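Porphyranase B (Zobellia galactanivorans, PDB 3JUU) hydrolyses the sulfated red-algal polysaccharide porphyran at its (1->4) linkages between beta-D-galactopyranose and alpha-L-galactopyranose-6-sulfate. Local coordinates at residues C137-G151 against F163-P177. Numbering follows the deposited sequence.
Sequences CDKRTTELDIQESVG and FDQTMNSNTHSRNIP. With SO4 (sulfate ion), chain G.
Arg140 lays its CB against Pro177 CD (3.9 Å) where the two antiparallel strands begin to pair. Backbone bonds join Thr141 to Arg174, and Thr141 OG1 accepts a hydrogen bond from Asn175 ND2 (2.8 Å), while its CG2 sits over one face of the Arg174 guanidinium. That guanidinium is held at its edge: NE and NH2 bind a sulfate ion, and NH1 and NH2 together grip Glu143 OE1, NH2 at 2.8 Å. The carboxylate, carried out by an extended chain (chi1 177°), stands nearly perpendicular to the guanidinium plane, 85° apart, so that the two nitrogens reach one oxygen from opposite faces. Glu143 OE2 lies 2.6 Å from Asp145 OD1. Asp145 OD2 in turn meets the edge of the His172 ring, 3.0 Å from CD2. At the classic bulge of Ile146 and Gln147 opposite Phe125, Ser169 OG donates to Ile146 O. Gln147, bent at chi2 (64°), turns its amide along the partner backbone, OE1 receiving Asn168 N (2.8 Å) and NE2 donating to Thr166 O (3.0 Å). Asn168 ND2 lies over the face of Phe163 and donates to Glu148 O (2.9 Å). Glu143, Asp145 and Glu148 follow the ExDxxE pattern on a bulged strand, the active-site signature of GH16 enzymes built on the jelly-roll beta-sandwich, with Glu143 assigned as the nucleophile and Glu148 as the proton donor.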
loop_
_atom_site.group_PDB
_atom_site.type_symbol
_atom_site.label_atom_id
_atom_site.label_comp_id
_atom_site.label_asym_id
_atom_site.label_seq_id
_atom_site.Cartn_x
_atom_site.Cartn_y
_atom_site.Cartn_z
ATOM N N CYS A 137 -19.947 15.802 1.776
ATOM C CA CYS A 137 -19.416 15.058 0.602
ATOM C C CYS A 137 -18.047 14.358 0.833
ATOM O O CYS A 137 -17.702 13.433 0.069
ATOM C CB CYS A 137 -19.318 16.016 -0.584
ATOM S SG CYS A 137 -21.007 16.480 -1.189
ATOM N N ASP A 138 -17.312 14.756 1.860
ATOM C CA ASP A 138 -16.041 14.078 2.206
ATOM C C ASP A 138 -16.194 12.656 2.694
ATOM O O ASP A 138 -15.205 11.967 2.877
ATOM C CB ASP A 138 -15.236 14.864 3.230
ATOM C CG ASP A 138 -14.727 16.229 2.690
ATOM O OD1 ASP A 138 -14.759 16.496 1.455
ATOM O OD2 ASP A 138 -14.282 16.964 3.552
ATOM N N LYS A 139 -17.434 12.168 2.840
ATOM C CA LYS A 139 -17.685 10.757 3.159
ATOM C C LYS A 139 -17.398 9.852 1.952
ATOM O O LYS A 139 -17.360 8.631 2.091
ATOM C CB LYS A 139 -19.179 10.571 3.604
ATOM C CG LYS A 139 -19.496 11.208 5.009
ATOM C CD LYS A 139 -20.985 10.873 5.415
ATOM C CE LYS A 139 -21.579 11.955 6.266
ATOM N NZ LYS A 139 -20.811 12.016 7.609
ATOM N N ARG A 140 -17.290 10.422 0.750
ATOM C CA ARG A 140 -16.920 9.656 -0.468
ATOM C C ARG A 140 -15.501 9.115 -0.209
ATOM O O ARG A 140 -14.784 9.620 0.634
ATOM C CB ARG A 140 -16.880 10.573 -1.708
ATOM C CG ARG A 140 -15.834 11.676 -1.578
ATOM C CD ARG A 140 -16.096 12.764 -2.661
ATOM N NE ARG A 140 -15.221 13.931 -2.485
ATOM C CZ ARG A 140 -13.994 14.105 -3.003
ATOM N NH1 ARG A 140 -13.423 13.216 -3.778
ATOM N NH2 ARG A 140 -13.320 15.213 -2.714
ATOM N N THR A 141 -15.144 8.055 -0.942
ATOM C CA THR A 141 -13.847 7.405 -0.802
ATOM C C THR A 141 -12.896 7.902 -1.862
ATOM O O THR A 141 -13.279 7.994 -3.043
ATOM C CB THR A 141 -14.026 5.899 -0.987
ATOM O OG1 THR A 141 -14.876 5.461 0.086
ATOM C CG2 THR A 141 -12.652 5.169 -0.862
ATOM N N THR A 142 -11.654 8.115 -1.463
ATOM C CA THR A 142 -10.589 8.417 -2.382
ATOM C C THR A 142 -9.494 7.433 -1.928
ATOM O O THR A 142 -9.152 7.344 -0.779
ATOM C CB THR A 142 -10.043 9.893 -2.250
ATOM O OG1 THR A 142 -9.582 10.146 -0.902
ATOM C CG2 THR A 142 -11.073 10.906 -2.603
ATOM N N GLU A 143 -8.993 6.641 -2.875
ATOM C CA GLU A 143 -7.922 5.670 -2.577
ATOM C C GLU A 143 -6.827 5.903 -3.581
ATOM O O GLU A 143 -7.093 5.954 -4.779
ATOM C CB GLU A 143 -8.500 4.233 -2.737
ATOM C CG GLU A 143 -7.399 3.138 -2.517
ATOM C CD GLU A 143 -7.997 1.729 -2.729
ATOM O OE1 GLU A 143 -9.248 1.565 -2.812
ATOM O OE2 GLU A 143 -7.185 0.783 -2.852
ATOM N N LEU A 144 -5.590 6.008 -3.077
ATOM C CA LEU A 144 -4.393 6.247 -3.913
ATOM C C LEU A 144 -3.433 5.033 -3.680
ATOM O O LEU A 144 -2.771 4.912 -2.670
ATOM C CB LEU A 144 -3.750 7.610 -3.477
ATOM C CG LEU A 144 -2.758 8.281 -4.473
ATOM C CD1 LEU A 144 -2.181 9.547 -3.861
ATOM C CD2 LEU A 144 -1.631 7.307 -4.915
ATOM N N ASP A 145 -3.408 4.119 -4.646
ATOM C CA ASP A 145 -2.533 2.917 -4.586
ATOM C C ASP A 145 -1.170 3.182 -5.206
ATOM O O ASP A 145 -1.058 3.501 -6.404
ATOM C CB ASP A 145 -3.252 1.771 -5.323
ATOM C CG ASP A 145 -4.628 1.519 -4.723
ATOM O OD1 ASP A 145 -4.691 1.207 -3.499
ATOM O OD2 ASP A 145 -5.631 1.708 -5.433
ATOM N N ILE A 146 -0.127 3.036 -4.395
ATOM C CA ILE A 146 1.174 3.414 -4.849
ATOM C C ILE A 146 1.801 2.186 -5.478
ATOM O O ILE A 146 2.331 2.221 -6.621
ATOM C CB ILE A 146 2.020 4.010 -3.690
ATOM C CG1 ILE A 146 1.287 5.156 -3.096
ATOM C CG2 ILE A 146 3.493 4.348 -4.174
ATOM C CD1 ILE A 146 1.724 5.499 -1.758
ATOM N N GLN A 147 1.736 1.033 -4.759
ATOM C CA GLN A 147 2.137 -0.205 -5.385
ATOM C C GLN A 147 1.212 -1.330 -4.897
ATOM O O GLN A 147 0.923 -1.443 -3.689
ATOM C CB GLN A 147 3.622 -0.549 -5.061
ATOM C CG GLN A 147 4.101 -1.965 -5.333
ATOM C CD GLN A 147 4.073 -2.369 -6.818
ATOM O OE1 GLN A 147 3.211 -1.893 -7.566
ATOM N NE2 GLN A 147 5.015 -3.241 -7.257
ATOM N N GLU A 148 0.747 -2.152 -5.822
ATOM C CA GLU A 148 0.082 -3.416 -5.449
ATOM C C GLU A 148 0.763 -4.491 -6.272
ATOM O O GLU A 148 1.028 -4.310 -7.457
ATOM C CB GLU A 148 -1.419 -3.416 -5.767
ATOM C CG GLU A 148 -2.197 -2.434 -4.907
ATOM C CD GLU A 148 -3.644 -2.412 -5.255
ATOM O OE1 GLU A 148 -4.332 -3.378 -4.804
ATOM O OE2 GLU A 148 -4.058 -1.443 -5.966
ATOM N N SER A 149 1.118 -5.581 -5.611
ATOM C CA SER A 149 1.868 -6.656 -6.280
ATOM C C SER A 149 1.334 -7.972 -5.746
ATOM O O SER A 149 0.697 -7.987 -4.681
ATOM C CB SER A 149 3.405 -6.508 -5.932
ATOM O OG SER A 149 4.097 -7.510 -6.717
ATOM N N VAL A 150 1.553 -9.051 -6.501
ATOM C CA VAL A 150 1.556 -10.408 -5.894
ATOM C C VAL A 150 2.873 -11.087 -6.287
ATOM O O VAL A 150 3.557 -10.654 -7.265
ATOM C CB VAL A 150 0.333 -11.286 -6.388
ATOM C CG1 VAL A 150 -0.997 -10.653 -5.975
ATOM C CG2 VAL A 150 0.368 -11.601 -7.946
ATOM N N GLY A 151 3.201 -12.186 -5.604
ATOM C CA GLY A 151 4.452 -12.881 -5.890
ATOM C C GLY A 151 4.221 -14.113 -6.767
ATOM O O GLY A 151 5.191 -14.616 -7.339
ATOM N N PHE A 163 1.655 -9.102 -13.484
ATOM C CA PHE A 163 1.377 -8.354 -12.260
ATOM C C PHE A 163 2.501 -8.452 -11.209
ATOM O O PHE A 163 2.578 -7.576 -10.325
ATOM C CB PHE A 163 0.015 -8.787 -11.657
ATOM C CG PHE A 163 -0.612 -7.775 -10.774
ATOM C CD1 PHE A 163 -1.327 -6.716 -11.355
ATOM C CD2 PHE A 163 -0.521 -7.835 -9.372
ATOM C CE1 PHE A 163 -1.932 -5.741 -10.570
ATOM C CE2 PHE A 163 -1.132 -6.868 -8.594
ATOM C CZ PHE A 163 -1.829 -5.812 -9.196
ATOM N N ASP A 164 3.309 -9.507 -11.276
ATOM C CA ASP A 164 4.393 -9.744 -10.334
ATOM C C ASP A 164 5.720 -9.067 -10.721
ATOM O O ASP A 164 6.756 -9.290 -10.054
ATOM C CB ASP A 164 4.629 -11.281 -10.221
ATOM C CG ASP A 164 5.035 -11.961 -11.573
ATOM O OD1 ASP A 164 4.879 -11.365 -12.662
ATOM O OD2 ASP A 164 5.444 -13.144 -11.509
ATOM N N GLN A 165 5.738 -8.328 -11.830
ATOM C CA GLN A 165 6.977 -7.681 -12.253
ATOM C C GLN A 165 6.757 -6.230 -12.671
ATOM O O GLN A 165 7.542 -5.723 -13.418
ATOM C CB GLN A 165 7.668 -8.475 -13.354
ATOM C CG GLN A 165 6.790 -8.799 -14.531
ATOM C CD GLN A 165 7.488 -9.829 -15.435
ATOM O OE1 GLN A 165 7.953 -10.858 -14.961
ATOM N NE2 GLN A 165 7.632 -9.505 -16.701
ATOM N N THR A 166 5.710 -5.593 -12.153
ATOM C CA THR A 166 5.397 -4.233 -12.507
ATOM C C THR A 166 5.137 -3.390 -11.242
ATOM O O THR A 166 4.769 -3.911 -10.177
ATOM C CB THR A 166 4.185 -4.221 -13.473
ATOM O OG1 THR A 166 3.209 -5.099 -12.939
ATOM C CG2 THR A 166 4.557 -4.857 -14.864
ATOM N N MET A 167 5.284 -2.082 -11.365
ATOM C CA MET A 167 4.648 -1.176 -10.395
ATOM C C MET A 167 3.236 -0.884 -10.894
ATOM O O MET A 167 3.030 -0.315 -11.969
ATOM C CB MET A 167 5.445 0.148 -10.275
ATOM C CG MET A 167 4.885 1.036 -9.159
ATOM S SD MET A 167 5.950 2.544 -9.115
ATOM C CE MET A 167 5.073 3.562 -7.964
ATOM N N ASN A 168 2.249 -1.294 -10.116
ATOM C CA ASN A 168 0.860 -1.214 -10.468
ATOM C C ASN A 168 0.290 -0.175 -9.539
ATOM O O ASN A 168 0.172 -0.440 -8.322
ATOM C CB ASN A 168 0.244 -2.587 -10.103
ATOM C CG ASN A 168 0.822 -3.659 -10.961
ATOM O OD1 ASN A 168 0.825 -3.521 -12.169
ATOM N ND2 ASN A 168 1.401 -4.675 -10.343
ATOM N N SER A 169 -0.033 1.015 -10.090
ATOM C CA SER A 169 -0.508 2.140 -9.260
ATOM C C SER A 169 -1.904 2.478 -9.694
ATOM O O SER A 169 -2.369 2.043 -10.809
ATOM C CB SER A 169 0.367 3.374 -9.481
ATOM O OG SER A 169 1.762 3.056 -9.188
ATOM N N ASN A 170 -2.656 3.120 -8.815
ATOM C CA ASN A 170 -4.070 3.372 -9.132
ATOM C C ASN A 170 -4.638 4.516 -8.352
ATOM O O ASN A 170 -4.055 4.981 -7.345
ATOM C CB ASN A 170 -4.910 2.068 -8.919
ATOM C CG ASN A 170 -6.060 1.921 -9.942
ATOM O OD1 ASN A 170 -6.644 2.918 -10.369
ATOM N ND2 ASN A 170 -6.415 0.681 -10.279
ATOM N N THR A 171 -5.770 5.049 -8.825
ATOM C CA THR A 171 -6.471 6.130 -8.043
ATOM C C THR A 171 -7.954 5.798 -8.196
ATOM O O THR A 171 -8.401 5.495 -9.295
ATOM C CB THR A 171 -6.165 7.597 -8.565
ATOM O OG1 THR A 171 -6.483 7.648 -9.967
ATOM C CG2 THR A 171 -4.576 8.011 -8.387
ATOM N N HIS A 172 -8.704 5.774 -7.110
ATOM C CA HIS A 172 -10.088 5.374 -7.162
ATOM C C HIS A 172 -10.952 6.427 -6.520
ATOM O O HIS A 172 -10.585 6.951 -5.470
ATOM C CB HIS A 172 -10.344 4.091 -6.340
ATOM C CG HIS A 172 -9.566 2.915 -6.818
ATOM N ND1 HIS A 172 -9.897 2.239 -7.975
ATOM C CD2 HIS A 172 -8.438 2.326 -6.344
ATOM C CE1 HIS A 172 -9.070 1.221 -8.135
ATOM N NE2 HIS A 172 -8.174 1.254 -7.164
ATOM N N SER A 173 -12.137 6.619 -7.104
ATOM C CA SER A 173 -13.178 7.432 -6.472
ATOM C C SER A 173 -14.413 6.522 -6.408
ATOM O O SER A 173 -14.855 5.965 -7.432
ATOM C CB SER A 173 -13.459 8.674 -7.340
ATOM O OG SER A 173 -14.719 9.233 -6.917
ATOM N N ARG A 174 -15.001 6.366 -5.229
ATOM C CA ARG A 174 -16.217 5.531 -5.085
ATOM C C ARG A 174 -17.030 5.890 -3.863
ATOM O O ARG A 174 -16.617 6.821 -3.110
ATOM C CB ARG A 174 -15.887 4.043 -5.042
ATOM C CG ARG A 174 -14.890 3.663 -3.859
ATOM C CD ARG A 174 -14.702 2.123 -3.753
ATOM N NE ARG A 174 -13.799 1.836 -2.647
ATOM C CZ ARG A 174 -12.476 1.917 -2.732
ATOM N NH1 ARG A 174 -11.857 2.219 -3.895
ATOM N NH2 ARG A 174 -11.779 1.685 -1.652
ATOM N N ASN A 175 -18.139 5.144 -3.600
ATOM C CA ASN A 175 -18.951 5.451 -2.383
ATOM C C ASN A 175 -19.421 6.910 -2.316
ATOM O O ASN A 175 -19.461 7.582 -1.239
ATOM C CB ASN A 175 -18.229 5.067 -1.086
ATOM C CG ASN A 175 -17.836 3.633 -1.041
ATOM O OD1 ASN A 175 -18.565 2.775 -1.537
ATOM N ND2 ASN A 175 -16.626 3.351 -0.505
ATOM N N ILE A 176 -19.787 7.479 -3.462
ATOM C CA ILE A 176 -20.038 8.911 -3.430
ATOM C C ILE A 176 -21.501 9.182 -2.958
ATOM O O ILE A 176 -22.451 8.572 -3.523
ATOM C CB ILE A 176 -19.826 9.533 -4.824
ATOM C CG1 ILE A 176 -18.349 9.399 -5.243
ATOM C CG2 ILE A 176 -20.311 11.016 -4.912
ATOM C CD1 ILE A 176 -18.347 9.205 -6.707
ATOM N N PRO A 177 -21.688 10.061 -1.940
ATOM C CA PRO A 177 -23.070 10.318 -1.469
ATOM C C PRO A 177 -23.934 10.932 -2.568
ATOM O O PRO A 177 -23.472 11.799 -3.322
ATOM C CB PRO A 177 -22.897 11.356 -0.347
ATOM C CG PRO A 177 -21.458 11.098 0.151
ATOM C CD PRO A 177 -20.685 10.738 -1.097
HETATM S S SO4 G . -14.292 0.594 0.894
HETATM O O1 SO4 G . -14.049 -0.785 1.141
HETATM O O2 SO4 G . -13.080 1.394 0.964
HETATM O O3 SO4 G . -15.036 0.680 -0.374
HETATM O O4 SO4 G . -14.934 1.108 2.083
HETATM O O HOH W 1 -14.254 10.331 -4.379
HETATM O O HOH W 2 -2.567 -0.411 -7.957
HETATM O O HOH W 3 -6.521 -1.081 -6.522
HETATM O O HOH W 4 4.621 -6.458 -9.099
HETATM O O HOH W 5 6.489 -10.242 -7.377
HETATM O O HOH W 6 5.996 -15.131 -9.939
#